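Local coordinates for protein 2-dehydropantoate 2-reductase (Geobacter metallireducens, PDB 3HN2) that probably catalyses the NADPH-dependent reduction of ketopantoate to pantoic acid, a step in the biosynthesis of pantothenate, at residues L15-L20 against G144-G149; L20-R23 against D27-F30; G43-S48 against D52-H57; K59-R62 against E66-P69; I99-L102 against N108-A111. All coordinates share one frame; numbering follows the deposited sequence.

Interaction 1 of 5, residues L15-L20 against G144-G149; sequences LYYGAL and GRIILG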
loop_
_atom_site.group_PDB
_atom_site.type_symbol
_atom_site.label_atom_id
_atom_site.label_comp_id
_atom_site.label_asym_id
_atom_site.label_seq_id
_atom_site.Cartn_x
_atom_site.Cartn_y
_atom_site.Cartn_z
ATOM N N LEU A 15 4.342 0.521 22.809
ATOM C CA LEU A 15 4.959 1.806 23.100
ATOM C C LEU A 15 4.359 2.907 22.239
ATOM O O LEU A 15 3.977 3.954 22.761
ATOM C CB LEU A 15 6.476 1.744 22.908
ATOM C CG LEU A 15 7.359 1.080 23.971
ATOM C CD1 LEU A 15 8.807 1.089 23.522
ATOM C CD2 LEU A 15 7.235 1.758 25.329
ATOM N N TYR A 16 4.263 2.649 20.932
ATOM C CA TYR A 16 3.723 3.605 19.957
ATOM C C TYR A 16 2.312 4.071 20.291
ATOM O O TYR A 16 2.042 5.269 20.296
ATOM C CB TYR A 16 3.757 3.013 18.545
ATOM C CG TYR A 16 3.082 3.857 17.483
ATOM C CD1 TYR A 16 3.635 5.070 17.065
ATOM C CD2 TYR A 16 1.899 3.434 16.879
ATOM C CE1 TYR A 16 3.016 5.846 16.082
ATOM C CE2 TYR A 16 1.277 4.197 15.890
ATOM C CZ TYR A 16 1.843 5.399 15.496
ATOM O OH TYR A 16 1.226 6.155 14.524
ATOM N N TYR A 17 1.425 3.123 20.574
ATOM C CA TYR A 17 0.046 3.454 20.919
ATOM C C TYR A 17 -0.078 4.115 22.286
ATOM O O TYR A 17 -0.862 5.047 22.452
ATOM C CB TYR A 17 -0.862 2.226 20.816
ATOM C CG TYR A 17 -1.136 1.799 19.393
ATOM C CD1 TYR A 17 -1.459 2.735 18.407
ATOM C CD2 TYR A 17 -1.083 0.457 19.030
ATOM C CE1 TYR A 17 -1.709 2.342 17.095
ATOM C CE2 TYR A 17 -1.335 0.053 17.727
ATOM C CZ TYR A 17 -1.649 0.997 16.765
ATOM O OH TYR A 17 -1.897 0.586 15.479
ATOM N N GLY A 18 0.714 3.650 23.244
ATOM C CA GLY A 18 0.736 4.237 24.583
ATOM C C GLY A 18 1.274 5.656 24.600
ATOM O O GLY A 18 0.793 6.497 25.365
ATOM N N ALA A 19 2.271 5.915 23.755
ATOM C CA ALA A 19 2.856 7.247 23.621
ATOM C C ALA A 19 1.877 8.223 22.991
ATOM O O ALA A 19 1.839 9.388 23.376
ATOM C CB ALA A 19 4.136 7.196 22.817
ATOM N N LEU A 20 1.088 7.743 22.033
ATOM C CA LEU A 20 0.048 8.560 21.418
ATOM C C LEU A 20 -1.110 8.788 22.388
ATOM O O LEU A 20 -1.722 9.861 22.389
ATOM C CB LEU A 20 -0.462 7.931 20.117
ATOM C CG LEU A 20 0.463 7.834 18.897
ATOM C CD1 LEU A 20 -0.284 7.173 17.759
ATOM C CD2 LEU A 20 1.019 9.182 18.448
ATOM N N GLY A 144 -1.185 2.312 11.036
ATOM C CA GLY A 144 -1.416 2.416 12.472
ATOM C C GLY A 144 -2.873 2.256 12.843
ATOM O O GLY A 144 -3.226 2.323 14.021
ATOM N N ARG A 145 -3.717 2.041 11.836
ATOM C CA ARG A 145 -5.162 1.918 12.033
ATOM C C ARG A 145 -5.554 0.665 12.822
ATOM O O ARG A 145 -4.832 -0.332 12.816
ATOM C CB ARG A 145 -5.903 1.995 10.693
ATOM C CG ARG A 145 -5.658 0.843 9.749
ATOM C CD ARG A 145 -6.598 0.919 8.556
ATOM N NE ARG A 145 -6.630 -0.339 7.815
ATOM C CZ ARG A 145 -7.458 -1.349 8.079
ATOM N NH1 ARG A 145 -8.337 -1.261 9.068
ATOM N NH2 ARG A 145 -7.406 -2.453 7.347
ATOM N N ILE A 146 -6.680 0.742 13.534
ATOM C CA ILE A 146 -7.132 -0.339 14.414
ATOM C C ILE A 146 -8.620 -0.624 14.182
ATOM O O ILE A 146 -9.416 0.306 14.041
ATOM C CB ILE A 146 -6.904 0.012 15.926
ATOM C CG1 ILE A 146 -5.440 0.348 16.224
ATOM C CG2 ILE A 146 -7.359 -1.134 16.854
ATOM C CD1 ILE A 146 -5.185 0.763 17.671
ATOM N N ILE A 147 -8.996 -1.902 14.139
ATOM C CA ILE A 147 -10.406 -2.291 14.142
ATOM C C ILE A 147 -10.751 -2.934 15.501
ATOM O O ILE A 147 -10.147 -3.937 15.892
ATOM C CB ILE A 147 -10.757 -3.256 12.980
ATOM C CG1 ILE A 147 -10.137 -2.788 11.655
ATOM C CG2 ILE A 147 -12.276 -3.399 12.833
ATOM C CD1 ILE A 147 -10.254 -3.811 10.535
ATOM N N LEU A 148 -11.721 -2.348 16.206
ATOM C CA LEU A 148 -12.085 -2.772 17.574
ATOM C C LEU A 148 -13.339 -3.643 17.635
ATOM O O LEU A 148 -14.412 -3.238 17.188
ATOM C CB LEU A 148 -12.280 -1.554 18.486
ATOM C CG LEU A 148 -11.056 -0.723 18.880
ATOM C CD1 LEU A 148 -11.421 0.391 19.811
ATOM C CD2 LEU A 148 -9.953 -1.587 19.476
ATOM N N GLY A 149 -13.193 -4.839 18.191
ATOM C CA GLY A 149 -14.335 -5.721 18.424
ATOM C C GLY A 149 -14.415 -6.208 19.866
ATOM O O GLY A 149 -13.405 -6.324 20.558
#

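Interaction 2 of 5, residues L20-R23 against D27-F30; sequences LLQR and DVHF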
loop_
_atom_site.group_PDB
_atom_site.type_symbol
_atom_site.label_atom_id
_atom_site.label_comp_id
_atom_site.label_asym_id
_atom_site.label_seq_id
_atom_site.Cartn_x
_atom_site.Cartn_y
_atom_site.Cartn_z
ATOM N N LEU A 20 1.088 7.743 22.033
ATOM C CA LEU A 20 0.048 8.560 21.418
ATOM C C LEU A 20 -1.110 8.788 22.388
ATOM O O LEU A 20 -1.722 9.861 22.389
ATOM C CB LEU A 20 -0.462 7.931 20.117
ATOM C CG LEU A 20 0.463 7.834 18.897
ATOM C CD1 LEU A 20 -0.284 7.173 17.759
ATOM C CD2 LEU A 20 1.019 9.182 18.448
ATOM N N LEU A 21 -1.394 7.780 23.212
ATOM C CA LEU A 21 -2.453 7.880 24.217
ATOM C C LEU A 21 -2.186 8.946 25.279
ATOM O O LEU A 21 -3.062 9.766 25.547
ATOM C CB LEU A 21 -2.751 6.520 24.855
ATOM C CG LEU A 21 -3.667 5.580 24.060
ATOM C CD1 LEU A 21 -3.467 4.139 24.502
ATOM C CD2 LEU A 21 -5.143 5.975 24.147
ATOM N N GLN A 22 -0.984 8.970 25.857
ATOM C CA GLN A 22 -0.665 10.008 26.847
ATOM C C GLN A 22 -0.372 11.381 26.231
ATOM O O GLN A 22 -0.533 12.399 26.905
ATOM C CB GLN A 22 0.443 9.579 27.821
ATOM C CG GLN A 22 1.869 9.836 27.371
ATOM C CD GLN A 22 2.871 9.728 28.512
ATOM O OE1 GLN A 22 3.564 10.691 28.830
ATOM N NE2 GLN A 22 2.946 8.556 29.133
ATOM N N ARG A 23 0.036 11.404 24.958
ATOM C CA ARG A 23 0.277 12.659 24.234
ATOM C C ARG A 23 -1.010 13.464 24.106
ATOM O O ARG A 23 -0.973 14.691 24.066
ATOM C CB ARG A 23 0.871 12.388 22.852
ATOM C CG ARG A 23 1.683 13.536 22.259
ATOM C CD ARG A 23 0.903 14.331 21.219
ATOM N NE ARG A 23 0.559 13.533 20.041
ATOM C CZ ARG A 23 1.319 13.414 18.955
ATOM N NH1 ARG A 23 0.907 12.663 17.940
ATOM N NH2 ARG A 23 2.488 14.040 18.878
ATOM N N ASP A 27 -4.000 8.835 31.264
ATOM C CA ASP A 27 -3.166 8.395 32.378
ATOM C C ASP A 27 -2.543 7.038 32.054
ATOM O O ASP A 27 -3.071 5.987 32.422
ATOM C CB ASP A 27 -3.982 8.351 33.673
ATOM C CG ASP A 27 -3.115 8.376 34.923
ATOM O OD1 ASP A 27 -1.881 8.552 34.810
ATOM O OD2 ASP A 27 -3.675 8.222 36.026
ATOM N N VAL A 28 -1.410 7.085 31.361
ATOM C CA VAL A 28 -0.778 5.894 30.805
ATOM C C VAL A 28 0.363 5.418 31.701
ATOM O O VAL A 28 1.209 6.208 32.122
ATOM C CB VAL A 28 -0.300 6.148 29.343
ATOM C CG1 VAL A 28 0.386 4.934 28.764
ATOM C CG2 VAL A 28 -1.481 6.510 28.463
ATOM N N HIS A 29 0.360 4.120 31.993
ATOM C CA HIS A 29 1.346 3.489 32.861
ATOM C C HIS A 29 2.020 2.358 32.101
ATOM O O HIS A 29 1.406 1.328 31.845
ATOM C CB HIS A 29 0.671 2.939 34.122
ATOM C CG HIS A 29 -0.136 3.954 34.869
ATOM N ND1 HIS A 29 -1.435 4.266 34.533
ATOM C CD2 HIS A 29 0.175 4.733 35.931
ATOM C CE1 HIS A 29 -1.890 5.195 35.355
ATOM N NE2 HIS A 29 -0.932 5.495 36.214
ATOM N N PHE A 30 3.280 2.556 31.732
ATOM C CA PHE A 30 4.021 1.553 30.979
ATOM C C PHE A 30 4.658 0.499 31.888
ATOM O O PHE A 30 5.284 0.832 32.898
ATOM C CB PHE A 30 5.114 2.218 30.144
ATOM C CG PHE A 30 4.606 2.998 28.967
ATOM C CD1 PHE A 30 4.456 2.390 27.729
ATOM C CD2 PHE A 30 4.304 4.350 29.089
ATOM C CE1 PHE A 30 4.002 3.115 26.630
ATOM C CE2 PHE A 30 3.856 5.084 27.996
ATOM C CZ PHE A 30 3.702 4.464 26.767
#

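Interaction 3 of 5, residues G43-S48 against D52-H57; sequences GLKVFS and DFTLPH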
loop_
_atom_site.group_PDB
_atom_site.type_symbol
_atom_site.label_atom_id
_atom_site.label_comp_id
_atom_site.label_asym_id
_atom_site.label_seq_id
_atom_site.Cartn_x
_atom_site.Cartn_y
_atom_site.Cartn_z
ATOM N N GLY A 43 13.218 9.271 29.121
ATOM C CA GLY A 43 11.911 9.234 28.468
ATOM C C GLY A 43 12.067 8.557 27.119
ATOM O O GLY A 43 13.184 8.210 26.721
ATOM N N LEU A 44 10.959 8.360 26.409
ATOM C CA LEU A 44 11.020 7.713 25.097
ATOM C C LEU A 44 10.804 8.678 23.930
ATOM O O LEU A 44 10.026 9.629 24.024
ATOM C CB LEU A 44 10.091 6.490 25.017
ATOM C CG LEU A 44 8.576 6.599 25.206
ATOM C CD1 LEU A 44 7.862 6.648 23.872
ATOM C CD2 LEU A 44 8.069 5.432 26.029
ATOM N N LYS A 45 11.516 8.415 22.837
ATOM C CA LYS A 45 11.426 9.219 21.626
ATOM C C LYS A 45 10.657 8.454 20.560
ATOM O O LYS A 45 10.985 7.308 20.252
ATOM C CB LYS A 45 12.822 9.561 21.096
ATOM C CG LYS A 45 13.743 10.241 22.096
ATOM C CD LYS A 45 14.849 10.992 21.373
ATOM C CE LYS A 45 15.528 11.996 22.287
ATOM N NZ LYS A 45 16.384 12.944 21.522
ATOM N N VAL A 46 9.628 9.087 20.002
ATOM C CA VAL A 46 8.873 8.488 18.905
ATOM C C VAL A 46 9.221 9.191 17.603
ATOM O O VAL A 46 9.019 10.395 17.459
ATOM C CB VAL A 46 7.341 8.529 19.148
ATOM C CG1 VAL A 46 6.581 7.987 17.943
ATOM C CG2 VAL A 46 6.980 7.729 20.379
ATOM N N PHE A 47 9.764 8.425 16.666
ATOM C CA PHE A 47 10.038 8.925 15.331
ATOM C C PHE A 47 8.955 8.408 14.397
ATOM O O PHE A 47 8.707 7.208 14.329
ATOM C CB PHE A 47 11.435 8.502 14.866
ATOM C CG PHE A 47 12.531 8.894 15.817
ATOM C CD1 PHE A 47 13.098 7.954 16.670
ATOM C CD2 PHE A 47 12.984 10.209 15.875
ATOM C CE1 PHE A 47 14.107 8.317 17.561
ATOM C CE2 PHE A 47 13.993 10.580 16.761
ATOM C CZ PHE A 47 14.555 9.632 17.604
ATOM N N SER A 48 8.288 9.327 13.707
ATOM C CA SER A 48 7.205 8.969 12.802
ATOM C C SER A 48 7.403 9.561 11.418
ATOM O O SER A 48 8.224 10.457 11.215
ATOM C CB SER A 48 5.858 9.439 13.359
ATOM O OG SER A 48 5.452 8.656 14.461
ATOM N N ASP A 52 8.073 13.674 14.151
ATOM C CA ASP A 52 8.590 13.073 15.383
ATOM C C ASP A 52 8.140 13.835 16.628
ATOM O O ASP A 52 7.896 15.042 16.570
ATOM C CB ASP A 52 10.126 13.005 15.347
ATOM C CG ASP A 52 10.669 12.350 14.078
ATOM O OD1 ASP A 52 11.871 12.526 13.791
ATOM O OD2 ASP A 52 9.907 11.665 13.364
ATOM N N PHE A 53 8.018 13.121 17.745
ATOM C CA PHE A 53 7.786 13.753 19.046
ATOM C C PHE A 53 8.486 13.003 20.181
ATOM O O PHE A 53 8.837 11.832 20.044
ATOM C CB PHE A 53 6.285 13.971 19.328
ATOM C CG PHE A 53 5.545 12.738 19.780
ATOM C CD1 PHE A 53 5.066 11.817 18.856
ATOM C CD2 PHE A 53 5.291 12.519 21.134
ATOM C CE1 PHE A 53 4.364 10.686 19.275
ATOM C CE2 PHE A 53 4.600 11.389 21.556
ATOM C CZ PHE A 53 4.134 10.472 20.623
ATOM N N THR A 54 8.693 13.692 21.297
ATOM C CA THR A 54 9.436 13.134 22.421
ATOM C C THR A 54 8.695 13.368 23.735
ATOM O O THR A 54 8.300 14.493 24.043
ATOM C CB THR A 54 10.856 13.745 22.518
ATOM O OG1 THR A 54 10.769 15.173 22.444
ATOM C CG2 THR A 54 11.744 13.252 21.385
ATOM N N LEU A 55 8.493 12.298 24.497
ATOM C CA LEU A 55 7.928 12.414 25.837
ATOM C C LEU A 55 9.067 12.518 26.841
ATOM O O LEU A 55 9.818 11.555 27.018
ATOM C CB LEU A 55 7.042 11.212 26.173
ATOM C CG LEU A 55 5.718 11.034 25.430
ATOM C CD1 LEU A 55 5.193 9.632 25.668
ATOM C CD2 LEU A 55 4.687 12.077 25.845
ATOM N N PRO A 56 9.203 13.689 27.497
ATOM C CA PRO A 56 10.305 13.933 28.431
ATOM C C PRO A 56 10.198 13.039 29.663
ATOM O O PRO A 56 11.203 12.504 30.137
ATOM C CB PRO A 56 10.121 15.406 28.824
ATOM C CG PRO A 56 9.179 15.979 27.811
ATOM C CD PRO A 56 8.303 14.851 27.401
ATOM N N HIS A 57 8.973 12.880 30.154
ATOM C CA HIS A 57 8.680 12.025 31.289
ATOM C C HIS A 57 7.708 10.919 30.873
ATOM O O HIS A 57 6.738 11.166 30.151
ATOM C CB HIS A 57 8.105 12.858 32.441
ATOM C CG HIS A 57 7.426 12.045 33.501
ATOM N ND1 HIS A 57 6.083 12.171 33.787
ATOM C CD2 HIS A 57 7.899 11.085 34.329
ATOM C CE1 HIS A 57 5.761 11.329 34.752
ATOM N NE2 HIS A 57 6.844 10.656 35.097
#

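Interaction 4 of 5, residues K59-R62 against E66-P69; sequences KGYR and EIGP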
loop_
_atom_site.group_PDB
_atom_site.type_symbol
_atom_site.label_atom_id
_atom_site.label_comp_id
_atom_site.label_asym_id
_atom_site.label_seq_id
_atom_site.Cartn_x
_atom_site.Cartn_y
_atom_site.Cartn_z
ATOM N N LYS A 59 5.623 7.597 32.775
ATOM C CA LYS A 59 5.256 6.806 33.949
ATOM C C LYS A 59 5.590 5.336 33.729
ATOM O O LYS A 59 4.796 4.587 33.158
ATOM C CB LYS A 59 3.765 6.945 34.258
ATOM C CG LYS A 59 3.411 8.022 35.258
ATOM C CD LYS A 59 1.958 7.886 35.669
ATOM C CE LYS A 59 1.582 8.889 36.739
ATOM N NZ LYS A 59 0.191 8.662 37.222
ATOM N N GLY A 60 6.772 4.934 34.186
ATOM C CA GLY A 60 7.247 3.567 34.012
ATOM C C GLY A 60 7.304 2.764 35.295
ATOM O O GLY A 60 7.464 3.318 36.385
ATOM N N TYR A 61 7.153 1.451 35.160
ATOM C CA TYR A 61 7.169 0.530 36.293
ATOM C C TYR A 61 7.866 -0.763 35.882
ATOM O O TYR A 61 8.048 -1.027 34.689
ATOM C CB TYR A 61 5.744 0.218 36.761
ATOM C CG TYR A 61 4.967 1.394 37.326
ATOM C CD1 TYR A 61 4.228 2.241 36.491
ATOM C CD2 TYR A 61 4.941 1.637 38.695
ATOM C CE1 TYR A 61 3.510 3.316 37.006
ATOM C CE2 TYR A 61 4.219 2.708 39.220
ATOM C CZ TYR A 61 3.509 3.540 38.370
ATOM O OH TYR A 61 2.797 4.595 38.887
ATOM N N ARG A 62 8.255 -1.571 36.865
ATOM C CA ARG A 62 8.901 -2.851 36.572
ATOM C C ARG A 62 8.105 -4.050 37.079
ATOM O O ARG A 62 8.299 -5.175 36.617
ATOM C CB ARG A 62 10.355 -2.874 37.064
ATOM C CG ARG A 62 10.568 -2.538 38.540
ATOM C CD ARG A 62 11.919 -1.849 38.769
ATOM N NE ARG A 62 12.961 -2.340 37.863
ATOM C CZ ARG A 62 14.218 -1.902 37.845
ATOM N NH1 ARG A 62 15.084 -2.413 36.977
ATOM N NH2 ARG A 62 14.613 -0.957 38.689
ATOM N N GLU A 66 2.949 -2.781 41.450
ATOM C CA GLU A 66 3.246 -1.386 41.773
ATOM C C GLU A 66 2.242 -0.445 41.107
ATOM O O GLU A 66 1.904 0.603 41.660
ATOM C CB GLU A 66 4.669 -1.027 41.338
ATOM C CG GLU A 66 5.762 -1.926 41.922
ATOM C CD GLU A 66 7.142 -1.654 41.337
ATOM O OE1 GLU A 66 8.143 -2.047 41.975
ATOM O OE2 GLU A 66 7.235 -1.052 40.243
ATOM N N ILE A 67 1.777 -0.828 39.919
ATOM C CA ILE A 67 0.798 -0.049 39.153
ATOM C C ILE A 67 -0.594 -0.140 39.781
ATOM O O ILE A 67 -1.258 0.876 39.976
ATOM C CB ILE A 67 0.721 -0.513 37.678
ATOM C CG1 ILE A 67 2.122 -0.645 37.076
ATOM C CG2 ILE A 67 -0.139 0.436 36.856
ATOM C CD1 ILE A 67 2.162 -1.104 35.625
ATOM N N GLY A 68 -1.023 -1.361 40.089
ATOM C CA GLY A 68 -2.323 -1.588 40.712
ATOM C C GLY A 68 -3.481 -1.567 39.732
ATOM O O GLY A 68 -3.262 -1.556 38.518
ATOM N N PRO A 69 -4.725 -1.568 40.258
ATOM C CA PRO A 69 -5.965 -1.589 39.469
ATOM C C PRO A 69 -6.049 -0.477 38.422
ATOM O O PRO A 69 -5.672 0.662 38.692
ATOM C CB PRO A 69 -7.054 -1.409 40.532
ATOM C CG PRO A 69 -6.453 -1.960 41.772
ATOM C CD PRO A 69 -5.007 -1.565 41.705
#

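Interaction 5 of 5, residues I99-L102 against N108-A111; sequences ILTL and NEEA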
loop_
_atom_site.group_PDB
_atom_site.type_symbol
_atom_site.label_atom_id
_atom_site.label_comp_id
_atom_site.label_asym_id
_atom_site.label_seq_id
_atom_site.Cartn_x
_atom_site.Cartn_y
_atom_site.Cartn_z
ATOM N N ILE A 99 -9.869 -5.454 29.232
ATOM C CA ILE A 99 -8.588 -5.874 28.682
ATOM C C ILE A 99 -8.606 -5.830 27.151
ATOM O O ILE A 99 -9.430 -6.483 26.505
ATOM C CB ILE A 99 -8.197 -7.278 29.211
ATOM C CG1 ILE A 99 -8.307 -7.317 30.743
ATOM C CG2 ILE A 99 -6.791 -7.640 28.775
ATOM C CD1 ILE A 99 -8.452 -8.696 31.347
ATOM N N LEU A 100 -7.701 -5.039 26.582
ATOM C CA LEU A 100 -7.633 -4.850 25.136
ATOM C C LEU A 100 -6.406 -5.539 24.562
ATOM O O LEU A 100 -5.272 -5.169 24.870
ATOM C CB LEU A 100 -7.641 -3.355 24.787
ATOM C CG LEU A 100 -7.457 -2.826 23.355
ATOM C CD1 LEU A 100 -8.346 -3.532 22.362
ATOM C CD2 LEU A 100 -7.764 -1.341 23.333
ATOM N N THR A 101 -6.642 -6.547 23.730
ATOM C CA THR A 101 -5.554 -7.278 23.098
ATOM C C THR A 101 -5.295 -6.788 21.651
ATOM O O THR A 101 -6.223 -6.659 20.841
ATOM C CB THR A 101 -5.765 -8.811 23.231
ATOM O OG1 THR A 101 -4.513 -9.490 23.121
ATOM C CG2 THR A 101 -6.742 -9.356 22.214
ATOM N N LEU A 102 -4.036 -6.475 21.356
ATOM C CA LEU A 102 -3.644 -5.954 20.038
ATOM C C LEU A 102 -2.596 -6.826 19.358
ATOM O O LEU A 102 -2.074 -6.480 18.297
ATOM C CB LEU A 102 -3.102 -4.531 20.162
ATOM C CG LEU A 102 -4.059 -3.349 20.293
ATOM C CD1 LEU A 102 -3.270 -2.108 20.637
ATOM C CD2 LEU A 102 -4.839 -3.134 19.019
ATOM N N ASN A 108 -5.730 -15.351 21.558
ATOM C CA ASN A 108 -5.399 -14.322 22.536
ATOM C C ASN A 108 -6.628 -13.826 23.276
ATOM O O ASN A 108 -6.626 -13.749 24.512
ATOM C CB ASN A 108 -4.678 -13.153 21.860
ATOM C CG ASN A 108 -3.438 -13.592 21.087
ATOM O OD1 ASN A 108 -2.709 -14.490 21.510
ATOM N ND2 ASN A 108 -3.198 -12.955 19.950
ATOM N N GLU A 109 -7.681 -13.524 22.519
ATOM C CA GLU A 109 -8.950 -13.091 23.098
ATOM C C GLU A 109 -9.518 -14.134 24.054
ATOM O O GLU A 109 -9.971 -13.800 25.142
ATOM C CB GLU A 109 -9.976 -12.772 22.011
ATOM C CG GLU A 109 -9.795 -11.415 21.347
ATOM C CD GLU A 109 -8.869 -11.446 20.109
ATOM O OE1 GLU A 109 -8.423 -12.529 19.666
ATOM O OE2 GLU A 109 -8.594 -10.362 19.567
ATOM N N GLU A 110 -9.445 -15.393 23.634
ATOM C CA GLU A 110 -10.050 -16.518 24.335
ATOM C C GLU A 110 -9.273 -16.928 25.585
ATOM O O GLU A 110 -9.874 -17.343 26.579
ATOM C CB GLU A 110 -10.187 -17.717 23.384
ATOM C CG GLU A 110 -11.123 -17.495 22.188
ATOM C CD GLU A 110 -10.430 -16.922 20.938
ATOM O OE1 GLU A 110 -10.916 -17.184 19.817
ATOM O OE2 GLU A 110 -9.409 -16.210 21.065
ATOM N N ALA A 111 -7.943 -16.815 25.520
ATOM C CA ALA A 111 -7.067 -17.155 26.641
ATOM C C ALA A 111 -7.338 -16.232 27.817
ATOM O O ALA A 111 -7.591 -16.695 28.931
ATOM C CB ALA A 111 -5.608 -17.069 26.229
#

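Interaction 1 of 5, residues L15-L20 against G144-G149
Within the NADP-binding Rossmann-type domain, Tyr17 on helix 14-23 reaches across to Gly144 and Ile146 on strand 142-150, which runs antiparallel to strand 121-129 in the main sheet; the segment axes are perpendicular and 11.2 Å apart. CG of Tyr17 stands anti to the carbonyl carbon (chi1 -72°), which sends the ring out toward the strand. Tyr17 OH gives Gly144 O a 2.6 Å hydrogen bond from above the carbonyl plane (C=O...O angle 110°). Ile146 comes from the opposite direction and lays its CD1 over one face of the ring, 3.9 Å from the Tyr17 centroid, a CH-pi contact; Tyr16 CD2 lies over the other face. Gly144 and Arg145 both face Phe127 in a G1 beta bulge, where a CB on Gly144 would collide with the carbonyl oxygen of the residue before. A phenylalanine in place of Tyr17 would probably keep the ring packing but leave Gly144 O without its hydroxyl partner. One buried ring thus gives the bulge a polar anchor and Ile146 an apolar surface.

Interaction 2 of 5, residues L20-R23 against D27-F30
Val28 and Gln22 carry most of this contact, with Leu21 and Phe30 adding smaller patches. Val28 directs its CG2 branch at the helix backbone, 3.6 Å from Gln22 N, and the same methyl rests 3.7 Å from Gln22 CB. Val28 CG2 also lies 3.8 Å from Leu21 CB, one residue back along the helix, and so sits against two successive residues of the last helical turn. The Val28 and Gln22 side chains meet at about a right angle. With CG of Gln22 between its backbone N and carbonyl carbon (chi1 87°) and the chain extended beyond, the amide is carried past Val28 to the ring of Phe30. There Gln22 NE2 lies in the ring plane, 3.8 Å from Phe30 CE2, so it meets the edge; the amide and ring planes are 42° apart. Helix 14-23 ends here and strand 28-31 begins, the second half of the beta-alpha-beta unit opened by strand 5-8, which also borders Val28 through Ile5 and Ile7. No hydrogen bond joins the two segments, and the helix is held to the strand by packing. On the strand's other side His29 ND1 is hydrogen-bonded to Ile5 O, while Asp27 OD1 forms a salt bridge with Lys59 NZ.

Interaction 3 of 5, residues G43-S48 against D52-H57
Val46 and Phe53 form an antiparallel hydrogen-bonded pair: Val46 N donates to Phe53 O and Phe53 N to Val46 O, each at 2.9 Å and nearly straight onto the carbonyl. Two residues further from the turn, Leu55 N is bonded to Leu44 O at 3.1 Å. Toward the turn a side chain takes over, and Asp52 OD2 accepts Ser48 N at 2.9 Å, met from above the carboxylate plane. With CG of Asp52 beside its own backbone N (chi1 -52°), the other oxygen, Asp52 OD1, comes to the edge of the Phe47 ring, in its plane and 3.3 Å from Phe47 CD2; the ring and carboxylate planes are 89° apart. Beyond these hydrogen bonds, Val46 and Phe53 lie side by side on the face turned to helix 14-23, with Val46 CB over the face of the Phe53 ring, 4.1 Å from its centroid. Phe53 also meets Arg23 in a cation-pi contact. On the other face, the extended Lys45 chain runs alongside Thr54, its CG 3.7 Å from Thr54 CG2. At the far end Gly43 CA approaches Leu55 O, a place where a side chain would clash. Strands 44-48 and 53-55, their axes antiparallel at 163°, thus make a beta hairpin that supplies two strands of a small three-stranded sheet, with 44-48 in the middle between 53-55 and 137-140.

Interaction 4 of 5, residues K59-R62 against E66-P69
The Tyr61 ring has Ile67 over one face and the carboxylate oxygen of Glu66 at its edge. Ile67 CG1 stands 3.8 Å from the Tyr61 centroid, 26° off the normal, a CH-pi contact displaced toward the CB end of the ring, where Ile67 CG1 is 3.5 Å from Tyr61 CG. Glu66 OE2 lies in the ring plane, 3.9 Å from Tyr61 CD2, while Glu66 CB is 3.8 Å from the same ring atom. The Glu66 and Tyr61 side chains run alongside each other with reversed directions, the extended glutamate chain (chi2 173°) carrying its carboxylate back toward the Arg62 backbone. Glu66 OE2 and Arg62 NE remain 6.3 Å apart, so any attraction between these charges is probably weak. An alanine in place of Tyr61 is likely to open a gap beside Ile67 and leave the aliphatic part of Glu66 without its ring. No hydrogen bond crosses this surface contact. Tyr61 lies on strand 60-61, an outermost strand of the main sheet, bonded through its backbone to Phe30 and Leu32. The short, weakly bonded helix 64-67 follows two residues later, and both Tyr61 and Ile67 also touch His29 on strand 28-31.

Interaction 5 of 5, residues I99-L102 against N108-A111
Thr101 meets Glu109 closely and Asn108 more loosely. On the closer side the methyl Thr101 CG2 is 3.4 Å from Glu109 OE2 and 3.7 Å from Glu109 CD, and it also touches Glu109 CG. The two side chains meet at about a right angle. Glu109 bends at CG (chi2 90°), which folds its carboxylate back over the threonine methyl instead of extending it away from the strand. That methyl lies between the backbone N and the carbonyl carbon of Thr101 (chi1 -157° to OG1), aimed at the helix. The carboxylate finds its charge partner elsewhere: Glu109 OE2 forms a salt bridge with Arg183 NE, which would help hold the bent chain in place. The looser side has one approach, Thr101 OG1 to Asn108 CB at 3.9 Å, again with the side chains about perpendicular. The amide of Asn108 is engaged outside the two segments, OD1 accepting from Asn82 ND2 and ND2 donating to Asn104 O. All three touching residues are buried, so the looser side is still enclosed by protein; no hydrogen bond passes between strand and helix here. Strand 98-101 lies between strands 72-75 and 121-129 in the main sheet, and helix 108-115 provides the crossover to strand 121-129, making this the strand-to-helix step of a beta-alpha-beta unit in the Rossmann-type domain.

All five contacts lie in the N-terminal, Rossmann-type part of the chain. Interactions 1 and 2 start from helix 14-23 and share Leu20; their centres are 11 Å apart. Interactions 3, 4 and 5 follow in that order, wholly within the chain between 15-20 and 144-149. Interactions 1, 2, 4 and 5 reach the same eight-stranded sheet, strands 28-31 and 60-61 being neighbours in it, whereas interaction 3 belongs to the small sheet. Interactions 3 and 5 are farthest apart, about 27 Å between centres. Helix 14-23 thus packs between the main sheet and the small one, and it follows a glycine-rich turn consistent with the dinucleotide-binding motif of Rossmann folds.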